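Local coordinates for ORF48 (PDB 3U6X), which probably forms the upper part of the baseplate of Lactococcus phage TP901-1, where its immunoglobulin-like domain contacts another protein, at residues G77-I82 against L88-S93. Numbering follows the deposited sequence.
Sequences GTLLVI and LCFKMS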
ATOM      1  N   GLY V  77     -22.488 -16.100 -34.680  1.00 76.05           N
ATOM      2  CA  GLY V  77     -21.867 -16.014 -36.000  1.00 73.57           C
ATOM      3  C   GLY V  77     -21.933 -17.281 -36.846  1.00 71.51           C
ATOM      4  O   GLY V  77     -20.975 -17.572 -37.580  1.00 70.86           O
ATOM      5  N   THR V  78     -23.065 -18.054 -36.746  1.00 62.88           N
ATOM      6  CA  THR V  78     -23.280 -19.290 -37.503  1.00 60.37           C
ATOM      7  C   THR V  78     -24.672 -19.499 -38.101  1.00 58.31           C
ATOM      8  O   THR V  78     -25.676 -19.312 -37.427  1.00 58.04           O
ATOM      9  CB  THR V  78     -22.664 -20.545 -36.857  1.00 69.52           C
ATOM     10  OG1 THR V  78     -23.509 -21.675 -37.078  1.00 73.45           O
ATOM     11  CG2 THR V  78     -22.393 -20.401 -35.398  1.00 66.56           C
ATOM     12  N   LEU V  79     -24.703 -19.896 -39.372  1.00 50.54           N
ATOM     13  CA  LEU V  79     -25.905 -20.246 -40.128  1.00 48.67           C
ATOM     14  C   LEU V  79     -25.672 -21.654 -40.663  1.00 49.83           C
ATOM     15  O   LEU V  79     -24.570 -21.970 -41.141  1.00 48.67           O
ATOM     16  CB  LEU V  79     -26.131 -19.278 -41.303  1.00 48.42           C
ATOM     17  CG  LEU V  79     -27.388 -19.507 -42.180  1.00 53.02           C
ATOM     18  CD1 LEU V  79     -27.991 -18.214 -42.592  1.00 53.07           C
ATOM     19  CD2 LEU V  79     -27.087 -20.321 -43.414  1.00 55.21           C
ATOM     20  N   LEU V  80     -26.703 -22.492 -40.561  1.00 45.10           N
ATOM     21  CA  LEU V  80     -26.678 -23.857 -41.082  1.00 44.50           C
ATOM     22  C   LEU V  80     -27.745 -24.014 -42.147  1.00 48.57           C
ATOM     23  O   LEU V  80     -28.761 -23.330 -42.101  1.00 47.84           O
ATOM     24  CB  LEU V  80     -26.980 -24.897 -39.983  1.00 44.06           C
ATOM     25  CG  LEU V  80     -26.110 -24.972 -38.745  1.00 48.07           C
ATOM     26  CD1 LEU V  80     -26.646 -26.018 -37.806  1.00 48.11           C
ATOM     27  CD2 LEU V  80     -24.673 -25.291 -39.077  1.00 49.40           C
ATOM     28  N   VAL V  81     -27.524 -24.959 -43.067  1.00 45.15           N
ATOM     29  CA  VAL V  81     -28.496 -25.425 -44.037  1.00 43.98           C
ATOM     30  C   VAL V  81     -28.538 -26.919 -43.738  1.00 47.37           C
ATOM     31  O   VAL V  81     -27.501 -27.582 -43.781  1.00 45.24           O
ATOM     32  CB  VAL V  81     -28.137 -25.123 -45.507  1.00 46.97           C
ATOM     33  CG1 VAL V  81     -29.223 -25.659 -46.428  1.00 46.12           C
ATOM     34  CG2 VAL V  81     -27.918 -23.620 -45.725  1.00 46.64           C
ATOM     35  N   ILE V  82     -29.708 -27.423 -43.330  1.00 45.65           N
ATOM     36  CA  ILE V  82     -29.908 -28.845 -43.005  1.00 45.97           C
ATOM     37  C   ILE V  82     -30.925 -29.506 -43.955  1.00 53.50           C
ATOM     38  O   ILE V  82     -32.048 -29.023 -44.087  1.00 54.01           O
ATOM     39  CB  ILE V  82     -30.289 -29.063 -41.516  1.00 48.14           C
ATOM     40  CG1 ILE V  82     -29.377 -28.259 -40.575  1.00 48.21           C
ATOM     41  CG2 ILE V  82     -30.286 -30.550 -41.149  1.00 48.01           C
ATOM     42  CD1 ILE V  82     -29.789 -28.185 -39.084  1.00 50.44           C
ATOM     43  N   LEU V  88     -24.634 -28.076 -44.236  1.00 41.02           N
ATOM     44  CA  LEU V  88     -23.755 -27.081 -44.847  1.00 40.66           C
ATOM     45  C   LEU V  88     -23.654 -25.937 -43.785  1.00 45.61           C
ATOM     46  O   LEU V  88     -24.648 -25.279 -43.456  1.00 45.77           O
ATOM     47  CB  LEU V  88     -24.298 -26.584 -46.197  1.00 40.34           C
ATOM     48  CG  LEU V  88     -23.327 -25.757 -47.062  1.00 44.64           C
ATOM     49  CD1 LEU V  88     -22.125 -26.606 -47.546  1.00 44.05           C
ATOM     50  CD2 LEU V  88     -24.051 -25.155 -48.255  1.00 46.94           C
ATOM     51  N   CYS V  89     -22.474 -25.809 -43.171  1.00 42.03           N
ATOM     52  CA  CYS V  89     -22.203 -24.891 -42.065  1.00 41.65           C
ATOM     53  C   CYS V  89     -21.442 -23.647 -42.498  1.00 44.79           C
ATOM     54  O   CYS V  89     -20.376 -23.752 -43.108  1.00 43.85           O
ATOM     55  CB  CYS V  89     -21.472 -25.652 -40.961  1.00 42.14           C
ATOM     56  SG  CYS V  89     -20.984 -24.657 -39.533  1.00 46.02           S
ATOM     57  N   PHE V  90     -21.977 -22.465 -42.142  1.00 40.98           N
ATOM     58  CA  PHE V  90     -21.370 -21.172 -42.452  1.00 40.41           C
ATOM     59  C   PHE V  90     -20.917 -20.537 -41.154  1.00 44.68           C
ATOM     60  O   PHE V  90     -21.746 -20.298 -40.280  1.00 44.16           O
ATOM     61  CB  PHE V  90     -22.362 -20.247 -43.195  1.00 41.90           C
ATOM     62  CG  PHE V  90     -22.815 -20.734 -44.556  1.00 43.27           C
ATOM     63  CD1 PHE V  90     -22.224 -20.252 -45.719  1.00 45.45           C
ATOM     64  CD2 PHE V  90     -23.857 -21.651 -44.673  1.00 45.85           C
ATOM     65  CE1 PHE V  90     -22.646 -20.698 -46.971  1.00 46.75           C
ATOM     66  CE2 PHE V  90     -24.288 -22.097 -45.929  1.00 48.99           C
ATOM     67  CZ  PHE V  90     -23.682 -21.612 -47.074  1.00 46.86           C
ATOM     68  N   LYS V  91     -19.599 -20.316 -40.995  1.00 41.74           N
ATOM     69  CA  LYS V  91     -19.052 -19.705 -39.781  1.00 41.80           C
ATOM     70  C   LYS V  91     -18.450 -18.367 -40.129  1.00 48.28           C
ATOM     71  O   LYS V  91     -17.538 -18.297 -40.949  1.00 48.68           O
ATOM     72  CB  LYS V  91     -18.007 -20.609 -39.082  1.00 43.61           C
ATOM     73  CG  LYS V  91     -18.557 -21.833 -38.325  1.00 52.32           C
ATOM     74  CD  LYS V  91     -19.275 -21.468 -37.043  1.00 65.60           C
ATOM     75  CE  LYS V  91     -19.178 -22.453 -35.905  1.00 74.12           C
ATOM     76  NZ  LYS V  91     -19.755 -23.780 -36.212  1.00 81.59           N
ATOM     77  N   MET V  92     -18.997 -17.299 -39.560  1.00 46.09           N
ATOM     78  CA  MET V  92     -18.498 -15.952 -39.784  1.00 46.39           C
ATOM     79  C   MET V  92     -17.551 -15.542 -38.651  1.00 49.89           C
ATOM     80  O   MET V  92     -17.791 -15.827 -37.476  1.00 47.92           O
ATOM     81  CB  MET V  92     -19.665 -14.971 -39.894  1.00 49.36           C
ATOM     82  CG  MET V  92     -19.240 -13.560 -40.241  1.00 54.05           C
ATOM     83  SD  MET V  92     -20.367 -12.783 -41.397  1.00 59.85           S
ATOM     84  CE  MET V  92     -21.633 -12.504 -40.376  1.00 57.09           C
ATOM     85  N   SER V  93     -16.475 -14.874 -39.017  1.00 49.41           N
ATOM     86  CA  SER V  93     -15.507 -14.361 -38.065  1.00 51.00           C
ATOM     87  C   SER V  93     -15.716 -12.855 -37.932  1.00 58.23           C
ATOM     88  O   SER V  93     -15.731 -12.144 -38.948  1.00 58.55           O
ATOM     89  CB  SER V  93     -14.085 -14.644 -38.546  1.00 56.25           C
ATOM     90  OG  SER V  93     -13.812 -16.035 -38.602  1.00 70.15           O
TER
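Leu79 and Phe90 form a hydrogen-bonded antiparallel pair, N-H to O both ways, and with the pair Val81-Leu88, likewise hydrogen-bonded both ways, and Met92 N to Gly77 O (2.8 Å) they zip residues 77-81 to 88-92, the strand directions 171° apart. Thr78 CA and Leu80 CA add C-H...O contacts to Phe90 O and Leu88 O. On the face of Leu79, Val81, Leu88 and Phe90, CG of Phe90 lies anti to its carbonyl carbon (chi1 -63°), which swings the ring beside strand 78-82. Leu79 lies alongside it, CD2 to CD2 3.7 Å, while CG2 of Val81 reaches the ring edge at CE2 (3.9 Å). Leu79 O also sits at that edge, in the ring plane. Phe90 stacks on Phe4 of the strand facing this hairpin, in keeping with a sandwich-like core. The other face pairs Leu80 CD2 with Cys89 CB (3.7 Å). Beside them the bent chain of Lys91 runs along Thr78, CD to CB 3.5 Å, and both residues pack on aromatic side chains of another protein's chain. The hairpin thus presents an apolar face to its own core, while the reverse, with Thr78, Leu80 and Lys91, meets another protein's chain; Lys91 NZ lies close to a basic side chain there, and these like charges would tend to repel unless screened.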